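Local atomic coordinates of adenosine deaminase (Burkholderia ambifaria, PDB entry 4GXW), a protein that binds zinc and probably catalyses the hydrolytic deamination of adenine, adenosine or a related compound. Residues His37-Val42 / Arg81-Tyr86; Val74-Val79 / Pro303-Val308; Ala51-Ala56 / Pro91-Arg96. All coordinates share one frame; numbering follows the deposited sequence.

Contact 1 (His37-Val42 / Arg81-Tyr86); sequences HLLGAV and RALDRY. With ZN (zinc ion), chain C.
L39 and L83 lie alongside each other, their side chains sliding past in opposite directions. CD2 of L39 packs on CB of L83 at 3.9 Å. At the other end of the pair, CD1 of L83 reaches back to the L39 backbone, 3.2 Å from the L39 carbonyl O, and also lies near L39 CB. V42 meets the same methyl tip to tip, with its CG2 4.1 Å from L83 CD1. In V42, CG1 stands anti to the backbone N (chi1 179°), which leaves CG2 as the branch facing the helix. The contact joins the loop that follows strand 31-33 of the TIM-barrel fold to helix 77-87. H37 in that loop binds the zinc ion through NE2 at 2.1 Å; H35, H216, D301 and a water complete the site. D84 comes in at about a right angle to L39. Its OD1 is 3.3 Å from L39 CD2, a van der Waals contact of a carboxylate oxygen with a methyl. I97 of helix 91-106 also packs on L39 and V42, while F47 of helix 44-54 touches V42 and L83.

Contact 2 (Val74-Val79 / Pro303-Val308); sequences VGVLHV and PTLHKV
This contact lies beside the zinc site of the TIM-barrel fold, where the short, weakly bonded helical turn at about 303-306, just after the zinc ligand D301, meets the start of helix 77-87. V76 holds the N-cap position of that helix, and V79 lies within its first turn. L305 reaches toward both valines. Its CD1 is 3.8 Å from V76 CB and equally 3.8 Å from V79 CG1. L305 CG is anti to its own carbonyl carbon (chi1 -60°), and the extended chi2 carries CD1 outward to the two valines. V79 and L305 meet tip to tip, and V79 CG1 also touches the second methyl, CD2, at 4.0 Å. V76 approaches at a slant instead. Its CG2 touches L305 CD1, while its CG1 lies 4.0 Å from L305 CB. Y67 and F66 of helix 62-67 pack on L305 and V79 respectively. H306 adds a more polar edge to the contact. Its ND1 is hydrogen-bonded to T267 OG1, which would help fix the ring's rotation. V76 CG1 comes to the rim of this ring, near its plane, 4.4 Å from H306 CD2. A water weakly links the same imidazole to the other segment. It lies in the ring plane, 3.3 Å from H306 NE2, and accepts a weak, long bond from the backbone N of V76 at 3.4 Å.

Contact 3 (Ala51-Ala56 / Pro91-Arg96); sequences AQRSGA and PDDLRR
With chi1 at -163°, R53 extends away from its backbone N, and a bend at chi3 (77°) turns the guanidinium at the end of the side chain to D93. The D93 carboxylate comes from the opposite direction. The two groups form an end-on, two-pronged salt bridge. R53 NH1 donates to the syn lone pair of D93 OD2 at 2.8 Å. R53 NH2 donates to D93 OD1, also at 2.8 Å, from the syn side but somewhat out of the carboxylate plane. Both oxygens lie close to the guanidinium plane, and the guanidinium and carboxylate planes are 22° apart, nearly coplanar. The bridge ties the C-terminal end of helix 44-54 to the first turn of helix 91-106, in the helical region that follows the first strand of the TIM-barrel fold. It lies away from the zinc site. D93 OD2 also accepts hydrogen bonds from the backbone N of T89 and of R90, just before its helix, so three N-H groups, from R53, T89 and R90, meet this oxygen. R53 NH1 has a second partner in T89 OG1. A separate salt bridge runs along the second helix. R95 NE and NH2 grip D92 side-on, with NE 2.7 Å from D92 OD1.

The contacts interleave along the chain. Segments 37-42, 51-56, 74-79, 81-86 and 91-96 come in that order, and 303-308 follows much later. All belong to one TIM-barrel domain. Helix 77-87 is shared by contacts 1 and 2, whose centres are about 10 Å apart. They touch directly, where T304 OG1 probably bonds to the carbonyl O atoms of G40 and V42. The centres of contacts 1 and 3 are also about 10 Å apart, and Y86 packs there on S54 and A56. The centres of contacts 2 and 3 are about 19 Å apart, and the two do not touch. Five of the six segments lie between strands 31-33 and 110-117. Contacts 1 and 2 lie at or beside the zinc site, and contact 3 is away from it.

Contact 1 (His37-Val42 / Arg81-Tyr86)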
ATOM      1  N   HIS A  37       4.120   0.786   2.197  1.00  8.83           N
ATOM      2  CA  HIS A  37       5.156   1.629   2.787  1.00  8.35           C
ATOM      3  C   HIS A  37       6.456   0.846   2.854  1.00  8.44           C
ATOM      4  O   HIS A  37       6.511  -0.236   3.453  1.00  9.14           O
ATOM      5  CB  HIS A  37       4.734   2.132   4.174  1.00 11.26           C
ATOM      6  CG  HIS A  37       3.441   2.884   4.160  1.00 10.42           C
ATOM      7  ND1 HIS A  37       3.371   4.260   4.056  1.00 12.20           N
ATOM      8  CD2 HIS A  37       2.160   2.442   4.189  1.00 11.38           C
ATOM      9  CE1 HIS A  37       2.099   4.629   4.033  1.00 11.97           C
ATOM     10  NE2 HIS A  37       1.345   3.545   4.108  1.00 12.92           N
ATOM     11  N   LEU A  38       7.492   1.404   2.231  1.00  9.25           N
ATOM     12  CA  LEU A  38       8.833   0.829   2.250  1.00  9.09           C
ATOM     13  C   LEU A  38       9.252   0.369   3.647  1.00  9.07           C
ATOM     14  O   LEU A  38       9.719  -0.758   3.829  1.00  9.43           O
ATOM     15  CB  LEU A  38       9.838   1.860   1.731  1.00 10.53           C
ATOM     16  CG  LEU A  38      11.284   1.371   1.659  1.00 10.06           C
ATOM     17  CD1 LEU A  38      11.409   0.162   0.734  1.00 12.09           C
ATOM     18  CD2 LEU A  38      12.199   2.505   1.227  1.00 11.88           C
ATOM     19  N   LEU A  39       9.070   1.238   4.634  1.00  9.05           N
ATOM     20  CA  LEU A  39       9.529   0.958   5.986  1.00  9.49           C
ATOM     21  C   LEU A  39       8.617  -0.032   6.717  1.00 10.16           C
ATOM     22  O   LEU A  39       8.958  -0.509   7.799  1.00 13.57           O
ATOM     23  CB  LEU A  39       9.710   2.263   6.780  1.00 10.77           C
ATOM     24  CG  LEU A  39      11.099   2.923   6.680  1.00 10.06           C
ATOM     25  CD1 LEU A  39      11.471   3.262   5.233  1.00 12.76           C
ATOM     26  CD2 LEU A  39      11.167   4.167   7.563  1.00 10.76           C
ATOM     27  N   GLY A  40       7.470  -0.343   6.117  1.00 10.25           N
ATOM     28  CA  GLY A  40       6.607  -1.406   6.618  1.00 13.21           C
ATOM     29  C   GLY A  40       6.812  -2.743   5.917  1.00 11.21           C
ATOM     30  O   GLY A  40       6.033  -3.690   6.107  1.00 12.00           O
ATOM     31  N   ALA A  41       7.858  -2.812   5.093  1.00  9.92           N
ATOM     32  CA  ALA A  41       8.182  -4.004   4.312  1.00  9.89           C
ATOM     33  C   ALA A  41       9.590  -4.509   4.610  1.00  9.96           C
ATOM     34  O   ALA A  41      10.146  -5.274   3.834  1.00 10.80           O
ATOM     35  CB  ALA A  41       8.029  -3.729   2.821  1.00 11.32           C
ATOM     36  N   VAL A  42      10.176  -4.073   5.721  1.00 10.18           N
ATOM     37  CA  VAL A  42      11.498  -4.557   6.095  1.00 10.71           C
ATOM     38  C   VAL A  42      11.406  -5.971   6.666  1.00 11.76           C
ATOM     39  O   VAL A  42      10.619  -6.226   7.582  1.00 13.77           O
ATOM     40  CB  VAL A  42      12.166  -3.600   7.111  1.00 10.83           C
ATOM     41  CG1 VAL A  42      13.531  -4.115   7.514  1.00 11.42           C
ATOM     42  CG2 VAL A  42      12.273  -2.193   6.517  1.00 11.46           C
ATOM     43  N   ARG A  81       8.939   4.831  12.835  1.00 10.40           N
ATOM     44  CA  ARG A  81       9.665   5.890  13.531  1.00 10.96           C
ATOM     45  C   ARG A  81      11.013   5.390  14.054  1.00  9.58           C
ATOM     46  O   ARG A  81      12.018   6.098  13.971  1.00 10.59           O
ATOM     47  CB  ARG A  81       8.827   6.455  14.682  1.00 11.14           C
ATOM     48  CG  ARG A  81       7.537   7.164  14.282  1.00 13.14           C
ATOM     49  CD  ARG A  81       7.804   8.417  13.460  1.00 13.57           C
ATOM     50  NE  ARG A  81       6.575   9.179  13.225  1.00 13.52           N
ATOM     51  CZ  ARG A  81       6.464  10.149  12.320  1.00 12.28           C
ATOM     52  NH1 ARG A  81       7.508  10.466  11.564  1.00 14.30           N
ATOM     53  NH2 ARG A  81       5.306  10.784  12.159  1.00 12.43           N
ATOM     54  N   ALA A  82      11.027   4.173  14.594  1.00 10.67           N
ATOM     55  CA  ALA A  82      12.269   3.571  15.085  1.00 10.08           C
ATOM     56  C   ALA A  82      13.272   3.321  13.952  1.00  9.70           C
ATOM     57  O   ALA A  82      14.478   3.497  14.133  1.00  9.76           O
ATOM     58  CB  ALA A  82      11.981   2.272  15.836  1.00 12.02           C
ATOM     59  N   LEU A  83      12.770   2.909  12.785  1.00  9.46           N
ATOM     60  CA  LEU A  83      13.629   2.723  11.613  1.00  9.25           C
ATOM     61  C   LEU A  83      14.335   4.033  11.245  1.00  9.04           C
ATOM     62  O   LEU A  83      15.560   4.056  11.075  1.00  9.86           O
ATOM     63  CB  LEU A  83      12.830   2.143  10.433  1.00  9.80           C
ATOM     64  CG  LEU A  83      12.648   0.621  10.473  1.00  9.95           C
ATOM     65  CD1 LEU A  83      11.432   0.196   9.681  1.00 12.40           C
ATOM     66  CD2 LEU A  83      13.890  -0.032   9.923  1.00 12.23           C
ATOM     67  N   ASP A  84      13.576   5.126  11.155  1.00  8.89           N
ATOM     68  CA  ASP A  84      14.169   6.427  10.839  1.00  9.58           C
ATOM     69  C   ASP A  84      15.185   6.874  11.887  1.00 10.50           C
ATOM     70  O   ASP A  84      16.259   7.366  11.555  1.00 11.40           O
ATOM     71  CB  ASP A  84      13.096   7.526  10.749  1.00 10.04           C
ATOM     72  CG  ASP A  84      12.352   7.551   9.421  1.00 11.16           C
ATOM     73  OD1 ASP A  84      12.784   6.928   8.439  1.00 11.70           O
ATOM     74  OD2 ASP A  84      11.307   8.237   9.365  1.00 17.15           O
ATOM     75  N   ARG A  85      14.837   6.729  13.161  1.00  9.73           N
ATOM     76  CA  ARG A  85      15.660   7.329  14.208  1.00 10.27           C
ATOM     77  C   ARG A  85      16.915   6.526  14.543  1.00 11.55           C
ATOM     78  O   ARG A  85      17.945   7.108  14.887  1.00 12.54           O
ATOM     79  CB  ARG A  85      14.838   7.621  15.475  1.00 11.98           C
ATOM     80  CG  ARG A  85      15.590   8.474  16.506  1.00 13.55           C
ATOM     81  CD  ARG A  85      14.679   9.006  17.609  1.00 14.01           C
ATOM     82  NE  ARG A  85      13.677   9.936  17.095  1.00 14.12           N
ATOM     83  CZ  ARG A  85      13.914  11.209  16.793  1.00 14.10           C
ATOM     84  NH1 ARG A  85      15.129  11.718  16.940  1.00 15.65           N
ATOM     85  NH2 ARG A  85      12.929  11.971  16.333  1.00 12.95           N
ATOM     86  N   TYR A  86      16.840   5.200  14.432  1.00 10.00           N
ATOM     87  CA  TYR A  86      17.929   4.352  14.929  1.00 11.87           C
ATOM     88  C   TYR A  86      18.563   3.385  13.929  1.00 11.89           C
ATOM     89  O   TYR A  86      19.747   3.059  14.054  1.00 17.29           O
ATOM     90  CB  TYR A  86      17.465   3.559  16.158  1.00 12.32           C
ATOM     91  CG  TYR A  86      17.022   4.435  17.307  1.00 12.69           C
ATOM     92  CD1 TYR A  86      17.936   5.230  17.976  1.00 15.27           C
ATOM     93  CD2 TYR A  86      15.695   4.477  17.710  1.00 14.73           C
ATOM     94  CE1 TYR A  86      17.553   6.040  19.024  1.00 15.78           C
ATOM     95  CE2 TYR A  86      15.295   5.294  18.762  1.00 16.16           C
ATOM     96  CZ  TYR A  86      16.234   6.070  19.410  1.00 18.38           C
ATOM     97  OH  TYR A  86      15.862   6.885  20.453  1.00 18.28           O
TER
HETATM   98 ZN    ZN C 401      -0.719   3.291   4.207  0.72 10.58          ZN
HETATM   99  O   HOH W   1      -1.963   3.095   5.721  1.00 13.73           O

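Contact 2 (Val74-Val79 / Pro303-Val308)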
ATOM      1  N   VAL A  74      -2.144  -2.974  17.577  1.00 44.57           N
ATOM      2  CA  VAL A  74      -1.758  -1.576  17.609  1.00 46.53           C
ATOM      3  C   VAL A  74      -1.199  -1.181  16.247  1.00 43.43           C
ATOM      4  O   VAL A  74      -0.714  -2.030  15.492  1.00 37.59           O
ATOM      5  CB  VAL A  74      -0.700  -1.309  18.695  1.00 50.77           C
ATOM      6  CG1 VAL A  74      -1.281  -1.570  20.078  1.00 52.69           C
ATOM      7  CG2 VAL A  74       0.535  -2.171  18.461  1.00 49.90           C
ATOM      8  N   GLY A  75      -1.282   0.105  15.928  1.00 39.23           N
ATOM      9  CA  GLY A  75      -0.710   0.605  14.694  1.00 37.54           C
ATOM     10  C   GLY A  75       0.801   0.491  14.738  1.00 36.36           C
ATOM     11  O   GLY A  75       1.402   0.505  15.813  1.00 34.13           O
ATOM     12  N   VAL A  76       1.415   0.393  13.565  1.00 27.33           N
ATOM     13  CA  VAL A  76       2.843   0.115  13.472  1.00 19.75           C
ATOM     14  C   VAL A  76       3.666   1.362  13.149  1.00 16.57           C
ATOM     15  O   VAL A  76       4.842   1.259  12.798  1.00 14.87           O
ATOM     16  CB  VAL A  76       3.119  -0.962  12.409  1.00 26.53           C
ATOM     17  CG1 VAL A  76       2.302  -2.219  12.705  1.00 31.65           C
ATOM     18  CG2 VAL A  76       2.788  -0.435  11.025  1.00 25.72           C
ATOM     19  N   LEU A  77       3.057   2.536  13.279  1.00 17.46           N
ATOM     20  CA  LEU A  77       3.749   3.780  12.956  1.00 15.72           C
ATOM     21  C   LEU A  77       5.020   3.949  13.792  1.00 21.60           C
ATOM     22  O   LEU A  77       6.020   4.489  13.311  1.00 17.03           O
ATOM     23  CB  LEU A  77       2.810   4.980  13.113  1.00 19.18           C
ATOM     24  CG  LEU A  77       1.579   4.935  12.199  1.00 19.87           C
ATOM     25  CD1 LEU A  77       0.747   6.200  12.343  1.00 20.94           C
ATOM     26  CD2 LEU A  77       1.975   4.731  10.746  1.00 20.68           C
ATOM     27  N   HIS A  78       4.990   3.448  15.024  1.00 16.77           N
ATOM     28  CA  HIS A  78       6.151   3.532  15.912  1.00 18.61           C
ATOM     29  C   HIS A  78       7.345   2.720  15.406  1.00 15.46           C
ATOM     30  O   HIS A  78       8.496   3.064  15.684  1.00 14.04           O
ATOM     31  CB  HIS A  78       5.790   3.118  17.339  1.00 21.38           C
ATOM     32  CG  HIS A  78       5.378   1.686  17.470  1.00 20.76           C
ATOM     33  ND1 HIS A  78       6.133   0.753  18.148  1.00 31.71           N
ATOM     34  CD2 HIS A  78       4.293   1.025  17.004  1.00 26.91           C
ATOM     35  CE1 HIS A  78       5.525  -0.419  18.100  1.00 30.66           C
ATOM     36  NE2 HIS A  78       4.408  -0.282  17.408  1.00 28.27           N
ATOM     37  N   VAL A  79       7.078   1.653  14.654  1.00 14.70           N
ATOM     38  CA  VAL A  79       8.161   0.860  14.089  1.00 13.46           C
ATOM     39  C   VAL A  79       8.837   1.650  12.974  1.00  9.85           C
ATOM     40  O   VAL A  79      10.069   1.669  12.882  1.00 10.71           O
ATOM     41  CB  VAL A  79       7.659  -0.491  13.535  1.00 12.11           C
ATOM     42  CG1 VAL A  79       8.821  -1.295  12.956  1.00 12.49           C
ATOM     43  CG2 VAL A  79       6.946  -1.280  14.628  1.00 18.25           C
ATOM     44  N   PRO A 303       3.534  -4.970   4.659  1.00 10.14           N
ATOM     45  CA  PRO A 303       3.450  -6.430   4.530  1.00 10.84           C
ATOM     46  C   PRO A 303       4.188  -7.205   5.617  1.00 11.73           C
ATOM     47  O   PRO A 303       3.666  -8.208   6.097  1.00 14.45           O
ATOM     48  CB  PRO A 303       4.048  -6.707   3.139  1.00 10.87           C
ATOM     49  CG  PRO A 303       4.825  -5.465   2.810  1.00 11.79           C
ATOM     50  CD  PRO A 303       4.058  -4.351   3.429  1.00 10.38           C
ATOM     51  N   THR A 304       5.374  -6.768   6.018  1.00 10.98           N
ATOM     52  CA  THR A 304       6.112  -7.566   6.995  1.00 12.44           C
ATOM     53  C   THR A 304       5.642  -7.322   8.425  1.00 13.48           C
ATOM     54  O   THR A 304       5.799  -8.188   9.285  1.00 19.63           O
ATOM     55  CB  THR A 304       7.623  -7.351   6.900  1.00 13.95           C
ATOM     56  OG1 THR A 304       7.906  -5.963   7.100  1.00 12.86           O
ATOM     57  CG2 THR A 304       8.142  -7.813   5.546  1.00 14.11           C
ATOM     58  N   LEU A 305       5.064  -6.153   8.679  1.00 11.94           N
ATOM     59  CA  LEU A 305       4.567  -5.822  10.015  1.00 13.17           C
ATOM     60  C   LEU A 305       3.126  -6.293  10.221  1.00 15.02           C
ATOM     61  O   LEU A 305       2.742  -6.657  11.332  1.00 16.73           O
ATOM     62  CB  LEU A 305       4.673  -4.320  10.267  1.00 16.14           C
ATOM     63  CG  LEU A 305       6.093  -3.756  10.196  1.00 12.29           C
ATOM     64  CD1 LEU A 305       6.103  -2.259  10.442  1.00 14.24           C
ATOM     65  CD2 LEU A 305       7.015  -4.454  11.178  1.00 18.03           C
ATOM     66  N   HIS A 306       2.338  -6.295   9.152  1.00 13.97           N
ATOM     67  CA  HIS A 306       0.971  -6.816   9.186  1.00 14.65           C
ATOM     68  C   HIS A 306       0.941  -8.329   8.982  1.00 14.81           C
ATOM     69  O   HIS A 306      -0.111  -8.948   9.118  1.00 16.48           O
ATOM     70  CB  HIS A 306       0.112  -6.178   8.094  1.00 13.46           C
ATOM     71  CG  HIS A 306      -0.327  -4.776   8.392  1.00 12.60           C
ATOM     72  ND1 HIS A 306      -1.374  -4.179   7.721  1.00 14.28           N
ATOM     73  CD2 HIS A 306       0.134  -3.856   9.269  1.00 13.59           C
ATOM     74  CE1 HIS A 306      -1.535  -2.948   8.176  1.00 15.43           C
ATOM     75  NE2 HIS A 306      -0.635  -2.727   9.116  1.00 15.25           N
ATOM     76  N   LYS A 307       2.088  -8.912   8.640  1.00 13.11           N
ATOM     77  CA  LYS A 307       2.181 -10.342   8.328  1.00 12.72           C
ATOM     78  C   LYS A 307       1.233 -10.730   7.199  1.00 12.77           C
ATOM     79  O   LYS A 307       0.487 -11.713   7.304  1.00 14.06           O
ATOM     80  CB  LYS A 307       1.902 -11.208   9.562  1.00 16.38           C
ATOM     81  CG  LYS A 307       2.851 -10.971  10.728  1.00 23.80           C
ATOM     82  CD  LYS A 307       2.483 -11.863  11.914  1.00 30.58           C
ATOM     83  CE  LYS A 307       3.366 -11.588  13.122  1.00 34.43           C
ATOM     84  NZ  LYS A 307       2.930 -12.332  14.339  1.00 38.60           N
ATOM     85  N   VAL A 308       1.264  -9.964   6.116  1.00 11.35           N
ATOM     86  CA  VAL A 308       0.436 -10.243   4.952  1.00 10.84           C
ATOM     87  C   VAL A 308       1.226  -9.992   3.668  1.00 11.75           C
ATOM     88  O   VAL A 308       1.791  -8.917   3.480  1.00 13.31           O
ATOM     89  CB  VAL A 308      -0.896  -9.424   5.001  1.00 12.54           C
ATOM     90  CG1 VAL A 308      -0.636  -7.909   4.976  1.00 13.66           C
ATOM     91  CG2 VAL A 308      -1.855  -9.839   3.887  1.00 13.54           C
TER
HETATM   92  O   HOH W   2      -0.728  -0.006  10.961  1.00 21.08           O

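Contact 3 (Ala51-Ala56 / Pro91-Arg96)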
ATOM      1  N   ALA A  51      19.805  -3.239  13.142  1.00 20.11           N
ATOM      2  CA  ALA A  51      19.881  -2.914  14.564  1.00 23.03           C
ATOM      3  C   ALA A  51      21.254  -3.241  15.150  1.00 27.30           C
ATOM      4  O   ALA A  51      21.831  -2.452  15.907  1.00 26.61           O
ATOM      5  CB  ALA A  51      18.793  -3.645  15.326  1.00 23.95           C
ATOM      6  N   GLN A  52      21.768  -4.415  14.805  1.00 23.82           N
ATOM      7  CA  GLN A  52      23.046  -4.870  15.337  1.00 30.88           C
ATOM      8  C   GLN A  52      24.191  -3.993  14.848  1.00 37.75           C
ATOM      9  O   GLN A  52      25.114  -3.690  15.604  1.00 42.00           O
ATOM     10  CB  GLN A  52      23.288  -6.336  14.970  1.00 37.13           C
ATOM     11  CG  GLN A  52      22.312  -7.296  15.640  1.00 41.52           C
ATOM     12  CD  GLN A  52      22.402  -8.709  15.097  1.00 48.78           C
ATOM     13  OE1 GLN A  52      22.882  -8.933  13.986  1.00 52.49           O
ATOM     14  NE2 GLN A  52      21.933  -9.672  15.883  1.00 49.44           N
ATOM     15  N   ARG A  53      24.125  -3.572  13.589  1.00 34.03           N
ATOM     16  CA  ARG A  53      25.166  -2.712  13.033  1.00 38.53           C
ATOM     17  C   ARG A  53      25.118  -1.287  13.590  1.00 35.82           C
ATOM     18  O   ARG A  53      26.159  -0.691  13.874  1.00 37.77           O
ATOM     19  CB  ARG A  53      25.093  -2.684  11.507  1.00 33.65           C
ATOM     20  CG  ARG A  53      26.357  -2.151  10.841  1.00 35.52           C
ATOM     21  CD  ARG A  53      26.108  -1.730   9.399  1.00 34.01           C
ATOM     22  NE  ARG A  53      25.427  -0.443   9.322  1.00 26.53           N
ATOM     23  CZ  ARG A  53      24.511  -0.134   8.410  1.00 25.45           C
ATOM     24  NH1 ARG A  53      23.941   1.065   8.419  1.00 26.72           N
ATOM     25  NH2 ARG A  53      24.157  -1.025   7.493  1.00 31.13           N
ATOM     26  N   SER A  54      23.916  -0.739  13.746  1.00 31.88           N
ATOM     27  CA  SER A  54      23.766   0.641  14.217  1.00 34.38           C
ATOM     28  C   SER A  54      23.951   0.780  15.719  1.00 38.49           C
ATOM     29  O   SER A  54      24.142   1.889  16.226  1.00 39.97           O
ATOM     30  CB  SER A  54      22.395   1.205  13.832  1.00 37.04           C
ATOM     31  OG  SER A  54      21.347   0.475  14.454  1.00 36.56           O
ATOM     32  N   GLY A  55      23.891  -0.338  16.434  1.00 38.49           N
ATOM     33  CA  GLY A  55      23.904  -0.300  17.882  1.00 38.48           C
ATOM     34  C   GLY A  55      22.654   0.391  18.387  1.00 40.49           C
ATOM     35  O   GLY A  55      22.693   1.149  19.355  1.00 45.61           O
ATOM     36  N   ALA A  56      21.539   0.134  17.709  1.00 35.58           N
ATOM     37  CA  ALA A  56      20.259   0.704  18.099  1.00 33.17           C
ATOM     38  C   ALA A  56      19.883   0.199  19.482  1.00 31.75           C
ATOM     39  O   ALA A  56      20.124  -0.967  19.804  1.00 33.33           O
ATOM     40  CB  ALA A  56      19.187   0.323  17.088  1.00 30.70           C
ATOM     41  N   PRO A  91      22.670   5.646   3.184  1.00  9.68           N
ATOM     42  CA  PRO A  91      21.862   5.499   1.967  1.00  9.92           C
ATOM     43  C   PRO A  91      21.735   4.051   1.535  1.00 10.48           C
ATOM     44  O   PRO A  91      20.656   3.641   1.098  1.00 11.24           O
ATOM     45  CB  PRO A  91      22.663   6.280   0.921  1.00 12.05           C
ATOM     46  CG  PRO A  91      23.348   7.348   1.709  1.00 10.79           C
ATOM     47  CD  PRO A  91      23.667   6.730   3.061  1.00  9.31           C
ATOM     48  N   ASP A  92      22.803   3.274   1.664  1.00 10.53           N
ATOM     49  CA  ASP A  92      22.756   1.887   1.205  1.00 11.22           C
ATOM     50  C   ASP A  92      21.692   1.037   1.910  1.00 10.97           C
ATOM     51  O   ASP A  92      21.213   0.049   1.356  1.00 10.28           O
ATOM     52  CB  ASP A  92      24.124   1.215   1.303  1.00 11.91           C
ATOM     53  CG  ASP A  92      24.163  -0.091   0.554  1.00 16.95           C
ATOM     54  OD1 ASP A  92      24.245  -0.058  -0.690  1.00 22.32           O
ATOM     55  OD2 ASP A  92      24.082  -1.154   1.196  1.00 16.46           O
ATOM     56  N   ASP A  93      21.319   1.418   3.126  1.00  9.94           N
ATOM     57  CA  ASP A  93      20.266   0.713   3.847  1.00  9.66           C
ATOM     58  C   ASP A  93      18.930   0.868   3.125  1.00  9.10           C
ATOM     59  O   ASP A  93      18.134  -0.077   3.068  1.00 10.29           O
ATOM     60  CB  ASP A  93      20.134   1.250   5.271  1.00  9.53           C
ATOM     61  CG  ASP A  93      21.387   1.050   6.092  1.00 11.38           C
ATOM     62  OD1 ASP A  93      22.211   0.155   5.782  1.00 12.84           O
ATOM     63  OD2 ASP A  93      21.551   1.805   7.077  1.00 12.75           O
ATOM     64  N   LEU A  94      18.689   2.051   2.566  1.00  9.47           N
ATOM     65  CA  LEU A  94      17.478   2.320   1.793  1.00  9.59           C
ATOM     66  C   LEU A  94      17.485   1.536   0.485  1.00  9.70           C
ATOM     67  O   LEU A  94      16.447   1.018   0.064  1.00  9.44           O
ATOM     68  CB  LEU A  94      17.335   3.814   1.517  1.00  9.39           C
ATOM     69  CG  LEU A  94      17.115   4.653   2.778  1.00 12.37           C
ATOM     70  CD1 LEU A  94      17.244   6.140   2.479  1.00 14.76           C
ATOM     71  CD2 LEU A  94      15.768   4.363   3.397  1.00 16.03           C
ATOM     72  N   ARG A  95      18.649   1.443  -0.156  1.00 10.31           N
ATOM     73  CA  ARG A  95      18.785   0.611  -1.346  1.00  9.31           C
ATOM     74  C   ARG A  95      18.399  -0.824  -1.000  1.00  9.84           C
ATOM     75  O   ARG A  95      17.591  -1.459  -1.699  1.00  9.88           O
ATOM     76  CB  ARG A  95      20.226   0.614  -1.875  1.00  9.78           C
ATOM     77  CG  ARG A  95      20.402  -0.266  -3.117  1.00 11.75           C
ATOM     78  CD  ARG A  95      21.817  -0.811  -3.303  1.00 13.08           C
ATOM     79  NE  ARG A  95      22.335  -1.424  -2.084  1.00 13.85           N
ATOM     80  CZ  ARG A  95      22.069  -2.662  -1.673  1.00 13.17           C
ATOM     81  NH1 ARG A  95      21.297  -3.476  -2.386  1.00 15.32           N
ATOM     82  NH2 ARG A  95      22.598  -3.099  -0.537  1.00 14.74           N
ATOM     83  N   ARG A  96      18.985  -1.343   0.076  1.00  9.52           N
ATOM     84  CA  ARG A  96      18.724  -2.724   0.479  1.00 10.04           C
ATOM     85  C   ARG A  96      17.241  -3.008   0.723  1.00  9.30           C
ATOM     86  O   ARG A  96      16.696  -4.003   0.223  1.00  9.73           O
ATOM     87  CB  ARG A  96      19.550  -3.107   1.714  1.00 11.10           C
ATOM     88  CG  ARG A  96      19.340  -4.548   2.139  1.00 12.28           C
ATOM     89  CD  ARG A  96      20.226  -4.913   3.308  1.00 13.34           C
ATOM     90  NE  ARG A  96      19.967  -6.277   3.753  1.00 15.21           N
ATOM     91  CZ  ARG A  96      20.655  -6.903   4.700  1.00 19.44           C
ATOM     92  NH1 ARG A  96      21.657  -6.292   5.307  1.00 19.04           N
ATOM     93  NH2 ARG A  96      20.336  -8.143   5.032  1.00 21.51           N
TER